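Local coordinates for protein 4-hydroxy-3-methylbut-2-enyl diphosphate reductase, apicoplast (Plasmodium falciparum, PDB 4N7B) that reduces (2E)-4-hydroxy-3-methylbut-2-enyl diphosphate to isopentenyl and dimethylallyl diphosphate with an iron-sulfur cluster, the last step of apicoplast isoprenoid precursor synthesis, at residues N261-K266 and L460-H465; I434-S439 and Q492-L497; K473-I478 and F503-Q508. All coordinates share one frame; numbering follows the deposited sequence.

Interaction 1 of 3, residues N261-K266 and L460-H465; sequences NDIVCK and LLNTVH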
ATOM      1  N   ASN A 261       1.427   6.126  -6.734  1.00 31.51           N
ATOM      2  CA  ASN A 261       0.708   6.281  -7.983  1.00 31.11           C
ATOM      3  C   ASN A 261       1.129   7.588  -8.657  1.00 36.81           C
ATOM      4  O   ASN A 261       0.944   8.669  -8.095  1.00 34.88           O
ATOM      5  CB  ASN A 261      -0.793   6.267  -7.746  1.00 31.26           C
ATOM      6  CG  ASN A 261      -1.575   6.345  -9.040  1.00 33.99           C
ATOM      7  OD1 ASN A 261      -1.791   7.431  -9.586  1.00 31.82           O
ATOM      8  ND2 ASN A 261      -2.001   5.194  -9.543  1.00 31.32           N
ATOM      9  N   ASP A 262       1.690   7.488  -9.859  1.00 43.90           N
ATOM     10  CA  ASP A 262       2.235   8.658 -10.545  1.00 47.69           C
ATOM     11  C   ASP A 262       1.126   9.649 -10.893  1.00 39.97           C
ATOM     12  O   ASP A 262       1.321  10.855 -10.849  1.00 40.40           O
ATOM     13  CB  ASP A 262       3.017   8.233 -11.795  1.00 53.03           C
ATOM     14  CG  ASP A 262       4.081   7.174 -11.484  1.00 64.92           C
ATOM     15  OD1 ASP A 262       5.030   7.502 -10.735  1.00 64.89           O
ATOM     16  OD2 ASP A 262       3.961   6.012 -11.965  1.00 64.27           O
ATOM     17  N   ILE A 263      -0.053   9.146 -11.215  1.00 40.50           N
ATOM     18  CA  ILE A 263      -1.155  10.039 -11.575  1.00 41.76           C
ATOM     19  C   ILE A 263      -1.553  10.933 -10.411  1.00 39.66           C
ATOM     20  O   ILE A 263      -1.682  12.132 -10.578  1.00 40.91           O
ATOM     21  CB  ILE A 263      -2.349   9.259 -12.085  1.00 42.40           C
ATOM     22  CG1 ILE A 263      -1.960   8.592 -13.406  1.00 39.51           C
ATOM     23  CG2 ILE A 263      -3.557  10.183 -12.263  1.00 42.11           C
ATOM     24  CD1 ILE A 263      -2.942   7.578 -13.873  1.00 41.13           C
ATOM     25  N   VAL A 264      -1.728  10.350  -9.231  1.00 36.71           N
ATOM     26  CA  VAL A 264      -2.005  11.124  -8.027  1.00 33.63           C
ATOM     27  C   VAL A 264      -0.907  12.151  -7.746  1.00 36.87           C
ATOM     28  O   VAL A 264      -1.177  13.318  -7.472  1.00 41.62           O
ATOM     29  CB  VAL A 264      -2.097  10.193  -6.818  1.00 33.10           C
ATOM     30  CG1 VAL A 264      -1.975  10.978  -5.498  1.00 33.10           C
ATOM     31  CG2 VAL A 264      -3.389   9.391  -6.866  1.00 33.87           C
ATOM     32  N   CYS A 265       0.341  11.705  -7.804  1.00 36.95           N
ATOM     33  CA  CYS A 265       1.475  12.534  -7.419  1.00 42.87           C
ATOM     34  C   CYS A 265       1.682  13.690  -8.380  1.00 43.35           C
ATOM     35  O   CYS A 265       2.015  14.800  -7.964  1.00 42.78           O
ATOM     36  CB  CYS A 265       2.739  11.686  -7.369  1.00 44.46           C
ATOM     37  SG  CYS A 265       2.839  10.659  -5.921  1.00 44.87           S
ATOM     38  N   LYS A 266       1.504  13.435  -9.668  1.00 50.69           N
ATOM     39  CA  LYS A 266       1.676  14.487 -10.656  1.00 55.45           C
ATOM     40  C   LYS A 266       0.633  15.578 -10.409  1.00 56.00           C
ATOM     41  O   LYS A 266       0.922  16.770 -10.545  1.00 58.02           O
ATOM     42  CB  LYS A 266       1.543  13.923 -12.067  1.00 54.84           C
ATOM     43  CG  LYS A 266       1.576  14.973 -13.157  1.00 67.22           C
ATOM     44  CD  LYS A 266       1.073  14.403 -14.477  1.00 77.74           C
ATOM     45  CE  LYS A 266       0.980  15.468 -15.573  1.00 80.44           C
ATOM     46  NZ  LYS A 266       0.406  14.911 -16.836  1.00 76.73           N
ATOM     47  N   LEU A 460      -0.845  -5.454 -15.379  1.00 26.88           N
ATOM     48  CA  LEU A 460      -0.952  -4.259 -14.586  1.00 26.62           C
ATOM     49  C   LEU A 460      -0.801  -3.091 -15.531  1.00 29.88           C
ATOM     50  O   LEU A 460       0.197  -2.993 -16.218  1.00 28.31           O
ATOM     51  CB  LEU A 460       0.169  -4.227 -13.563  1.00 29.10           C
ATOM     52  CG  LEU A 460       0.185  -2.953 -12.733  1.00 31.39           C
ATOM     53  CD1 LEU A 460      -1.047  -2.905 -11.851  1.00 29.84           C
ATOM     54  CD2 LEU A 460       1.441  -2.927 -11.897  1.00 27.00           C
ATOM     55  N   LEU A 461      -1.796  -2.212 -15.577  1.00 33.28           N
ATOM     56  CA  LEU A 461      -1.780  -1.081 -16.493  1.00 29.63           C
ATOM     57  C   LEU A 461      -2.105   0.207 -15.745  1.00 31.24           C
ATOM     58  O   LEU A 461      -3.066   0.268 -14.973  1.00 25.09           O
ATOM     59  CB  LEU A 461      -2.802  -1.291 -17.619  1.00 33.42           C
ATOM     60  CG  LEU A 461      -2.562  -2.514 -18.507  1.00 28.24           C
ATOM     61  CD1 LEU A 461      -3.717  -2.662 -19.489  1.00 36.03           C
ATOM     62  CD2 LEU A 461      -1.230  -2.405 -19.239  1.00 29.88           C
ATOM     63  N   ASN A 462      -1.308   1.236 -15.992  1.00 28.19           N
ATOM     64  CA  ASN A 462      -1.427   2.486 -15.280  1.00 30.57           C
ATOM     65  C   ASN A 462      -2.664   3.233 -15.769  1.00 35.43           C
ATOM     66  O   ASN A 462      -3.399   3.827 -14.971  1.00 31.04           O
ATOM     67  CB  ASN A 462      -0.158   3.322 -15.486  1.00 37.09           C
ATOM     68  CG  ASN A 462      -0.025   4.461 -14.482  1.00 41.52           C
ATOM     69  OD1 ASN A 462      -0.207   4.278 -13.274  1.00 36.62           O
ATOM     70  ND2 ASN A 462       0.311   5.638 -14.981  1.00 44.11           N
ATOM     71  N   THR A 463      -2.904   3.155 -17.077  1.00 36.12           N
ATOM     72  CA  THR A 463      -3.964   3.908 -17.732  1.00 37.68           C
ATOM     73  C   THR A 463      -4.396   3.173 -19.016  1.00 38.12           C
ATOM     74  O   THR A 463      -3.634   2.352 -19.527  1.00 33.89           O
ATOM     75  CB  THR A 463      -3.460   5.327 -18.079  1.00 42.22           C
ATOM     76  OG1 THR A 463      -4.532   6.102 -18.598  1.00 55.02           O
ATOM     77  CG2 THR A 463      -2.392   5.274 -19.130  1.00 55.57           C
ATOM     78  N   VAL A 464      -5.595   3.452 -19.546  1.00 33.91           N
ATOM     79  CA  VAL A 464      -6.044   2.772 -20.778  1.00 37.01           C
ATOM     80  C   VAL A 464      -5.117   2.964 -21.941  1.00 34.93           C
ATOM     81  O   VAL A 464      -5.044   2.107 -22.807  1.00 41.55           O
ATOM     82  CB  VAL A 464      -7.411   3.239 -21.320  1.00 40.22           C
ATOM     83  CG1 VAL A 464      -8.515   2.519 -20.618  1.00 33.59           C
ATOM     84  CG2 VAL A 464      -7.533   4.748 -21.242  1.00 40.39           C
ATOM     85  N   HIS A 465      -4.450   4.110 -21.994  1.00 38.89           N
ATOM     86  CA  HIS A 465      -3.525   4.368 -23.083  1.00 44.30           C
ATOM     87  C   HIS A 465      -2.457   3.272 -23.127  1.00 43.59           C
ATOM     88  O   HIS A 465      -1.979   2.930 -24.210  1.00 48.35           O
ATOM     89  CB  HIS A 465      -2.879   5.751 -22.947  1.00 53.48           C
ATOM     90  CG  HIS A 465      -1.884   6.062 -24.026  1.00 77.41           C
ATOM     91  ND1 HIS A 465      -2.251   6.523 -25.276  1.00 83.36           N
ATOM     92  CD2 HIS A 465      -0.532   5.970 -24.044  1.00 85.22           C
ATOM     93  CE1 HIS A 465      -1.169   6.705 -26.012  1.00 87.82           C
ATOM     94  NE2 HIS A 465      -0.113   6.377 -25.289  1.00 89.52           N
TER
HETATM   95  O   HOH W   1      -2.800   4.251 -12.214  1.00 26.83           O
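N462 meets I263 directly and N261 through a bridging water. This contact joins two lobes of the three-lobed IspH fold. N261 is the N-cap of helix 262-271, which lies in the chain between two strands of a four-stranded parallel sheet. N462 follows strand 458-461, an outermost strand of the five-stranded sheet.

The side chain of N462 leaves the backbone with CB directed toward the helix start. CG is anti to the backbone N (chi1 -164°) and lies beside the carbonyl carbon, so the amide stays close to its own backbone carbonyl. From CG the two branches part. N462 OD1 accepts from water 1 at 2.8 Å, and the same water donates to N462 O at 2.9 Å. N462 ND2 runs alongside I263, at 3.9 Å from I263 CD1 and 4.0 Å from I263 CG1. I263 CD1 also lies 3.9 Å from N462 O, so apolar carbon covers the flank of this polar cluster. I263 further touches E490, whose OE1 is hydrogen-bonded to T463 OG1.

The third partner of the water is N261 ND2, which donates to it at 2.9 Å. Both ends of the N261 amide are therefore used, which should fix its rotation. Its side chain is about 4 Å from that of S485, a substrate-binding residue by similarity. The cap is thus probably close to the substrate site. The other end of the amide holds the helix: V264 N donates to N261 OD1 at 2.9 Å with an N-H...O angle of 162°, in the carbonyl plane and on a lone pair.

Interaction 2 of 3, residues I434-S439 and Q492-L497; sequences IVVGSS and QKFVNL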
ATOM      1  N   ILE A 434      -7.314  -7.580 -15.596  1.00 25.82           N
ATOM      2  CA  ILE A 434      -6.670  -6.281 -15.744  1.00 21.24           C
ATOM      3  C   ILE A 434      -6.669  -5.572 -14.414  1.00 26.67           C
ATOM      4  O   ILE A 434      -7.729  -5.352 -13.812  1.00 27.43           O
ATOM      5  CB  ILE A 434      -7.376  -5.376 -16.750  1.00 24.32           C
ATOM      6  CG1 ILE A 434      -7.242  -5.946 -18.156  1.00 24.11           C
ATOM      7  CG2 ILE A 434      -6.762  -3.977 -16.714  1.00 23.10           C
ATOM      8  CD1 ILE A 434      -8.056  -5.202 -19.169  1.00 25.72           C
ATOM      9  N   VAL A 435      -5.476  -5.254 -13.932  1.00 27.26           N
ATOM     10  CA  VAL A 435      -5.344  -4.511 -12.705  1.00 25.48           C
ATOM     11  C   VAL A 435      -4.891  -3.126 -13.073  1.00 24.43           C
ATOM     12  O   VAL A 435      -3.863  -2.962 -13.729  1.00 30.54           O
ATOM     13  CB  VAL A 435      -4.310  -5.107 -11.768  1.00 24.24           C
ATOM     14  CG1 VAL A 435      -4.200  -4.246 -10.517  1.00 19.52           C
ATOM     15  CG2 VAL A 435      -4.685  -6.533 -11.416  1.00 25.34           C
ATOM     16  N   VAL A 436      -5.661  -2.120 -12.655  1.00 21.84           N
ATOM     17  CA  VAL A 436      -5.297  -0.739 -12.963  1.00 23.66           C
ATOM     18  C   VAL A 436      -4.471  -0.192 -11.829  1.00 25.50           C
ATOM     19  O   VAL A 436      -4.868  -0.234 -10.668  1.00 27.07           O
ATOM     20  CB  VAL A 436      -6.523   0.123 -13.220  1.00 22.37           C
ATOM     21  CG1 VAL A 436      -6.115   1.511 -13.654  1.00 22.01           C
ATOM     22  CG2 VAL A 436      -7.390  -0.551 -14.278  1.00 25.95           C
ATOM     23  N   GLY A 437      -3.275   0.263 -12.154  1.00 23.45           N
ATOM     24  CA  GLY A 437      -2.422   0.820 -11.130  1.00 25.47           C
ATOM     25  C   GLY A 437      -1.002   0.986 -11.590  1.00 23.75           C
ATOM     26  O   GLY A 437      -0.661   0.671 -12.748  1.00 20.68           O
ATOM     27  N   SER A 438      -0.180   1.512 -10.689  1.00 25.77           N
ATOM     28  CA  SER A 438       1.213   1.824 -10.995  1.00 23.47           C
ATOM     29  C   SER A 438       2.171   0.672 -10.687  1.00 28.49           C
ATOM     30  O   SER A 438       1.973  -0.073  -9.721  1.00 30.52           O
ATOM     31  CB  SER A 438       1.649   3.046 -10.192  1.00 30.18           C
ATOM     32  OG  SER A 438       3.060   3.091 -10.130  1.00 41.35           O
ATOM     33  N   SER A 439       3.235   0.554 -11.476  1.00 37.56           N
ATOM     34  CA  SER A 439       4.216  -0.512 -11.264  1.00 34.14           C
ATOM     35  C   SER A 439       5.039  -0.250 -10.014  1.00 35.35           C
ATOM     36  O   SER A 439       5.687  -1.153  -9.500  1.00 35.56           O
ATOM     37  CB  SER A 439       5.138  -0.672 -12.476  1.00 37.27           C
ATOM     38  OG  SER A 439       5.804   0.539 -12.737  1.00 39.50           O
ATOM     39  N   GLN A 492     -12.508   3.883 -14.556  1.00 27.57           N
ATOM     40  CA  GLN A 492     -13.700   4.150 -15.357  1.00 27.85           C
ATOM     41  C   GLN A 492     -13.379   4.235 -16.851  1.00 27.17           C
ATOM     42  O   GLN A 492     -14.183   3.829 -17.690  1.00 26.15           O
ATOM     43  CB  GLN A 492     -14.391   5.445 -14.896  1.00 28.28           C
ATOM     44  CG  GLN A 492     -14.896   5.340 -13.486  1.00 35.44           C
ATOM     45  CD  GLN A 492     -16.005   4.301 -13.358  1.00 50.15           C
ATOM     46  OE1 GLN A 492     -16.557   3.833 -14.365  1.00 52.71           O
ATOM     47  NE2 GLN A 492     -16.343   3.938 -12.116  1.00 49.99           N
ATOM     48  N   LYS A 493     -12.213   4.767 -17.186  1.00 30.85           N
ATOM     49  CA  LYS A 493     -11.804   4.835 -18.587  1.00 29.12           C
ATOM     50  C   LYS A 493     -11.712   3.418 -19.177  1.00 30.41           C
ATOM     51  O   LYS A 493     -12.061   3.184 -20.335  1.00 31.44           O
ATOM     52  CB  LYS A 493     -10.450   5.525 -18.701  1.00 35.11           C
ATOM     53  CG  LYS A 493     -10.433   6.962 -18.187  1.00 34.97           C
ATOM     54  CD  LYS A 493      -9.156   7.682 -18.607  1.00 43.09           C
ATOM     55  CE  LYS A 493      -9.137   9.102 -18.072  1.00 49.34           C
ATOM     56  NZ  LYS A 493      -7.978   9.921 -18.590  1.00 54.33           N
ATOM     57  N   PHE A 494     -11.253   2.463 -18.379  1.00 28.75           N
ATOM     58  CA  PHE A 494     -11.265   1.076 -18.824  1.00 31.04           C
ATOM     59  C   PHE A 494     -12.697   0.599 -19.048  1.00 29.45           C
ATOM     60  O   PHE A 494     -13.012   0.003 -20.080  1.00 24.66           O
ATOM     61  CB  PHE A 494     -10.549   0.163 -17.833  1.00 27.65           C
ATOM     62  CG  PHE A 494      -9.049   0.089 -18.046  1.00 26.67           C
ATOM     63  CD1 PHE A 494      -8.507  -0.766 -18.995  1.00 27.11           C
ATOM     64  CD2 PHE A 494      -8.184   0.893 -17.306  1.00 30.26           C
ATOM     65  CE1 PHE A 494      -7.125  -0.832 -19.186  1.00 28.45           C
ATOM     66  CE2 PHE A 494      -6.802   0.830 -17.505  1.00 30.54           C
ATOM     67  CZ  PHE A 494      -6.284  -0.026 -18.442  1.00 26.61           C
ATOM     68  N   VAL A 495     -13.576   0.869 -18.090  1.00 24.23           N
ATOM     69  CA  VAL A 495     -14.956   0.426 -18.229  1.00 25.06           C
ATOM     70  C   VAL A 495     -15.532   1.039 -19.498  1.00 24.44           C
ATOM     71  O   VAL A 495     -16.182   0.362 -20.286  1.00 29.51           O
ATOM     72  CB  VAL A 495     -15.790   0.841 -17.028  1.00 22.76           C
ATOM     73  CG1 VAL A 495     -17.271   0.625 -17.306  1.00 30.52           C
ATOM     74  CG2 VAL A 495     -15.324   0.082 -15.801  1.00 26.22           C
ATOM     75  N   ASN A 496     -15.270   2.321 -19.710  1.00 28.01           N
ATOM     76  CA  ASN A 496     -15.814   3.005 -20.872  1.00 30.31           C
ATOM     77  C   ASN A 496     -15.296   2.414 -22.193  1.00 31.23           C
ATOM     78  O   ASN A 496     -16.062   2.159 -23.116  1.00 30.66           O
ATOM     79  CB  ASN A 496     -15.521   4.503 -20.782  1.00 33.98           C
ATOM     80  CG  ASN A 496     -15.811   5.227 -22.079  1.00 40.94           C
ATOM     81  OD1 ASN A 496     -16.949   5.595 -22.363  1.00 35.99           O
ATOM     82  ND2 ASN A 496     -14.777   5.410 -22.890  1.00 46.49           N
ATOM     83  N   LEU A 497     -13.997   2.180 -22.280  1.00 31.89           N
ATOM     84  CA  LEU A 497     -13.422   1.597 -23.480  1.00 28.81           C
ATOM     85  C   LEU A 497     -13.989   0.200 -23.743  1.00 30.23           C
ATOM     86  O   LEU A 497     -14.412  -0.095 -24.845  1.00 28.97           O
ATOM     87  CB  LEU A 497     -11.911   1.517 -23.320  1.00 29.32           C
ATOM     88  CG  LEU A 497     -11.138   0.854 -24.463  1.00 40.91           C
ATOM     89  CD1 LEU A 497     -11.111   1.762 -25.664  1.00 44.85           C
ATOM     90  CD2 LEU A 497      -9.729   0.459 -24.017  1.00 37.20           C
TER
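This is a buried apolar contact of a helix against the face of a parallel sheet. F494 of helix 488-499 packs its ring against I434 and V436 of strand 432-436. The helix is the connecting element of a beta-alpha-beta crossover between strands 477-482 and 506-511, both in the same five-stranded sheet. It thus also packs on a strand that is not part of its own crossover.

I434 and V436 are two apart on the strand, and both point toward the helix. V435, between them, points away and packs on L447 and V448 of helix 442-452. The sheet is therefore covered by helices on both faces.

The F494 side chain has CG beside its backbone N and anti to the carbonyl carbon (chi1 -86°). This sends the ring out from the helix to the strand. I434 CG2 sits over one ring face, 4.0 Å above its plane and displaced toward the rim, with CE1 as its nearest ring atom. V436 approaches obliquely; its side chain and that of F494 run past each other in opposite directions. L480 of the neighbouring strand, together with L461 and V464, also packs on F494, so its surroundings are largely aliphatic.

V436 makes the closer contact and uses both methyls. V436 CG2 lies 3.4 Å from F494 CD2 and 3.6 Å from F494 CE2, while V436 CG1 stands 4.0 Å from F494 CE2.

Interaction 3 of 3, residues K473-I478 and F503-Q508; sequences KNVNKI and FNYTLQ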
ATOM      1  N   LYS A 473      -8.054  -9.820 -28.153  1.00 53.20           N
ATOM      2  CA  LYS A 473      -8.512 -10.742 -29.178  1.00 57.81           C
ATOM      3  C   LYS A 473      -8.645 -12.107 -28.505  1.00 55.66           C
ATOM      4  O   LYS A 473      -7.731 -12.551 -27.793  1.00 56.34           O
ATOM      5  CB  LYS A 473      -7.531 -10.795 -30.359  1.00 64.01           C
ATOM      6  CG  LYS A 473      -8.226 -10.828 -31.711  1.00 75.68           C
ATOM      7  CD  LYS A 473      -7.647 -11.899 -32.639  1.00 85.10           C
ATOM      8  CE  LYS A 473      -6.732 -11.310 -33.707  1.00 87.37           C
ATOM      9  NZ  LYS A 473      -6.258 -12.355 -34.660  1.00 92.26           N
ATOM     10  N   ASN A 474      -9.799 -12.749 -28.685  1.00 41.93           N
ATOM     11  CA  ASN A 474     -10.046 -14.066 -28.080  1.00 48.69           C
ATOM     12  C   ASN A 474     -10.286 -14.048 -26.562  1.00 46.85           C
ATOM     13  O   ASN A 474     -10.409 -15.113 -25.949  1.00 46.60           O
ATOM     14  CB  ASN A 474      -8.899 -15.051 -28.384  1.00 52.88           C
ATOM     15  CG  ASN A 474      -8.521 -15.090 -29.864  1.00 60.77           C
ATOM     16  OD1 ASN A 474      -7.335 -15.205 -30.208  1.00 60.77           O
ATOM     17  ND2 ASN A 474      -9.528 -15.002 -30.750  1.00 54.01           N
ATOM     18  N   VAL A 475     -10.352 -12.881 -25.929  1.00 44.72           N
ATOM     19  CA  VAL A 475     -10.804 -12.890 -24.546  1.00 38.39           C
ATOM     20  C   VAL A 475     -12.230 -12.379 -24.434  1.00 36.97           C
ATOM     21  O   VAL A 475     -12.566 -11.272 -24.877  1.00 37.20           O
ATOM     22  CB  VAL A 475      -9.821 -12.216 -23.542  1.00 45.94           C
ATOM     23  CG1 VAL A 475      -8.457 -11.950 -24.190  1.00 50.28           C
ATOM     24  CG2 VAL A 475     -10.412 -10.994 -22.930  1.00 36.06           C
ATOM     25  N   ASN A 476     -13.064 -13.231 -23.849  1.00 29.65           N
ATOM     26  CA  ASN A 476     -14.484 -12.976 -23.700  1.00 38.09           C
ATOM     27  C   ASN A 476     -14.852 -12.525 -22.304  1.00 35.16           C
ATOM     28  O   ASN A 476     -15.816 -11.799 -22.128  1.00 34.95           O
ATOM     29  CB  ASN A 476     -15.265 -14.241 -24.058  1.00 32.74           C
ATOM     30  CG  ASN A 476     -15.025 -14.675 -25.489  1.00 43.11           C
ATOM     31  OD1 ASN A 476     -14.999 -13.852 -26.405  1.00 47.27           O
ATOM     32  ND2 ASN A 476     -14.837 -15.969 -25.688  1.00 44.48           N
ATOM     33  N   LYS A 477     -14.104 -12.968 -21.306  1.00 34.01           N
ATOM     34  CA  LYS A 477     -14.389 -12.546 -19.941  1.00 31.69           C
ATOM     35  C   LYS A 477     -13.174 -11.929 -19.269  1.00 30.64           C
ATOM     36  O   LYS A 477     -12.106 -12.533 -19.195  1.00 26.66           O
ATOM     37  CB  LYS A 477     -14.921 -13.715 -19.121  1.00 32.04           C
ATOM     38  CG  LYS A 477     -16.068 -14.438 -19.816  1.00 32.99           C
ATOM     39  CD  LYS A 477     -17.058 -15.007 -18.831  1.00 41.01           C
ATOM     40  CE  LYS A 477     -17.872 -16.131 -19.458  1.00 44.06           C
ATOM     41  NZ  LYS A 477     -18.343 -15.802 -20.838  1.00 45.86           N
ATOM     42  N   ILE A 478     -13.370 -10.720 -18.768  1.00 25.62           N
ATOM     43  CA  ILE A 478     -12.338  -9.950 -18.102  1.00 22.63           C
ATOM     44  C   ILE A 478     -12.715  -9.616 -16.656  1.00 29.00           C
ATOM     45  O   ILE A 478     -13.827  -9.152 -16.356  1.00 30.02           O
ATOM     46  CB  ILE A 478     -12.124  -8.651 -18.850  1.00 25.51           C
ATOM     47  CG1 ILE A 478     -11.630  -8.954 -20.247  1.00 30.40           C
ATOM     48  CG2 ILE A 478     -11.178  -7.729 -18.096  1.00 24.95           C
ATOM     49  CD1 ILE A 478     -11.657  -7.757 -21.162  1.00 33.44           C
ATOM     50  N   PHE A 503     -15.609  -3.098 -28.646  1.00 39.40           N
ATOM     51  CA  PHE A 503     -15.328  -4.260 -27.805  1.00 35.24           C
ATOM     52  C   PHE A 503     -16.584  -4.888 -27.229  1.00 36.30           C
ATOM     53  O   PHE A 503     -16.740  -6.105 -27.258  1.00 34.51           O
ATOM     54  CB  PHE A 503     -14.348  -3.861 -26.708  1.00 38.21           C
ATOM     55  CG  PHE A 503     -13.031  -3.377 -27.253  1.00 35.13           C
ATOM     56  CD1 PHE A 503     -12.192  -4.245 -27.931  1.00 42.09           C
ATOM     57  CD2 PHE A 503     -12.661  -2.050 -27.142  1.00 40.23           C
ATOM     58  CE1 PHE A 503     -10.998  -3.804 -28.464  1.00 43.19           C
ATOM     59  CE2 PHE A 503     -11.462  -1.605 -27.679  1.00 44.66           C
ATOM     60  CZ  PHE A 503     -10.634  -2.485 -28.335  1.00 44.48           C
ATOM     61  N   ASN A 504     -17.485  -4.053 -26.723  1.00 35.64           N
ATOM     62  CA  ASN A 504     -18.807  -4.495 -26.306  1.00 38.21           C
ATOM     63  C   ASN A 504     -18.818  -5.630 -25.284  1.00 37.05           C
ATOM     64  O   ASN A 504     -19.655  -6.522 -25.369  1.00 33.15           O
ATOM     65  CB  ASN A 504     -19.633  -4.898 -27.520  1.00 38.15           C
ATOM     66  CG  ASN A 504     -19.900  -3.739 -28.443  1.00 42.79           C
ATOM     67  OD1 ASN A 504     -20.308  -2.661 -28.004  1.00 49.12           O
ATOM     68  ND2 ASN A 504     -19.675  -3.950 -29.736  1.00 50.26           N
ATOM     69  N   TYR A 505     -17.910  -5.585 -24.310  1.00 28.67           N
ATOM     70  CA  TYR A 505     -18.020  -6.467 -23.164  1.00 28.10           C
ATOM     71  C   TYR A 505     -19.250  -6.033 -22.366  1.00 33.69           C
ATOM     72  O   TYR A 505     -19.429  -4.846 -22.098  1.00 31.30           O
ATOM     73  CB  TYR A 505     -16.763  -6.394 -22.285  1.00 25.45           C
ATOM     74  CG  TYR A 505     -15.521  -7.039 -22.927  1.00 30.99           C
ATOM     75  CD1 TYR A 505     -14.655  -6.301 -23.731  1.00 27.98           C
ATOM     76  CD2 TYR A 505     -15.240  -8.376 -22.737  1.00 26.72           C
ATOM     77  CE1 TYR A 505     -13.538  -6.888 -24.341  1.00 31.84           C
ATOM     78  CE2 TYR A 505     -14.120  -8.977 -23.345  1.00 36.54           C
ATOM     79  CZ  TYR A 505     -13.277  -8.228 -24.136  1.00 32.30           C
ATOM     80  OH  TYR A 505     -12.171  -8.821 -24.723  1.00 35.64           O
ATOM     81  N   THR A 506     -20.092  -6.985 -21.979  1.00 33.84           N
ATOM     82  CA  THR A 506     -21.270  -6.653 -21.174  1.00 26.69           C
ATOM     83  C   THR A 506     -20.834  -6.413 -19.734  1.00 28.97           C
ATOM     84  O   THR A 506     -20.137  -7.231 -19.138  1.00 28.35           O
ATOM     85  CB  THR A 506     -22.336  -7.762 -21.195  1.00 25.83           C
ATOM     86  OG1 THR A 506     -22.859  -7.898 -22.516  1.00 32.92           O
ATOM     87  CG2 THR A 506     -23.491  -7.409 -20.241  1.00 33.08           C
ATOM     88  N   LEU A 507     -21.240  -5.282 -19.178  1.00 26.71           N
ATOM     89  CA  LEU A 507     -20.820  -4.912 -17.839  1.00 24.60           C
ATOM     90  C   LEU A 507     -21.598  -5.681 -16.762  1.00 22.74           C
ATOM     91  O   LEU A 507     -22.836  -5.732 -16.778  1.00 32.97           O
ATOM     92  CB  LEU A 507     -20.994  -3.408 -17.645  1.00 28.84           C
ATOM     93  CG  LEU A 507     -20.584  -2.830 -16.296  1.00 29.04           C
ATOM     94  CD1 LEU A 507     -19.153  -3.177 -15.974  1.00 29.25           C
ATOM     95  CD2 LEU A 507     -20.766  -1.333 -16.326  1.00 27.45           C
ATOM     96  N   GLN A 508     -20.856  -6.286 -15.842  1.00 21.82           N
ATOM     97  CA  GLN A 508     -21.436  -6.888 -14.657  0.50 27.15           C
ATOM     98  C   GLN A 508     -20.617  -6.489 -13.437  1.00 26.74           C
ATOM     99  O   GLN A 508     -19.405  -6.334 -13.515  1.00 37.40           O
ATOM    100  CB  GLN A 508     -21.498  -8.407 -14.787  0.50 29.57           C
ATOM    101  CG  GLN A 508     -22.568  -8.889 -15.757  0.50 39.17           C
ATOM    102  CD  GLN A 508     -23.960  -8.388 -15.391  0.50 35.14           C
ATOM    103  OE1 GLN A 508     -24.508  -8.759 -14.353  0.50 38.26           O
ATOM    104  NE2 GLN A 508     -24.528  -7.535 -16.236  0.50 31.69           N
TER
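Y505 fills the tight part of this contact, with its hydroxyl on V475 and one ring face under I478. Y505 OH donates to V475 O across a very short 2.5 Å. This acceptor lies at the ring edge, near the ring plane. N476 O follows along the same edge, 3.5 Å from Y505 CE2. The ring edge thus runs along the backbone of V475 and N476. The V475 side chain meets only the hydroxyl end. V475 CG2 lies 3.3 Å from Y505 OH, but chi1 of V475 is nearly eclipsed at -12°, which leaves this methyl's exact place doubtful.

I478 comes at the ring from the face, at about a right angle. Its CD1 makes a CH-pi contact 3.6 Å from the centroid of the Y505 ring, 21° off the normal. I478 CD1 is offset toward the hydroxyl end, 3.4 Å from Y505 CZ. I478 CG1 stands beside the backbone N (chi1 -63°), and the chain extends from there to put CD1 over the ring.

The two segments lead into strands 477-482 and 506-511, the two strands of a beta-alpha-beta crossover. Strand 221-226 lies between them in the sheet, and Y505 also touches its L222. The helix of the crossover, 488-499, adds L498, and K220 makes a cation-pi interaction with the ring.

The outer side is looser. CB of N476 and of K477 is directed away from the Y505 segment, although the backbone N atoms of both residues are held by D431 OD2. N474 and K473 are exposed, and K473 is poorly ordered.

Overall arrangement
From the N terminus, the chain first reaches 261-266. It then completes both four-stranded sheets before interaction 1 closes a loop of 193 residues at 460-465. This ties the start of helix 262-271 to the edge of the five-stranded sheet. Interaction 2 opens inside that loop at 434-439 and closes beyond it at 492-497, so the two cross. They touch directly: strands 432-436 and 458-461 are neighbours, with L461 O 2.8 Å from G437 N. Interaction 3 opens after interaction 1 has closed, so those two are in series. It crosses interaction 2, which opens before 473-478 and closes before 503-508. Interaction 2 ties helix 488-499 to the sheet; interaction 3 ties the starts of its flanking strands.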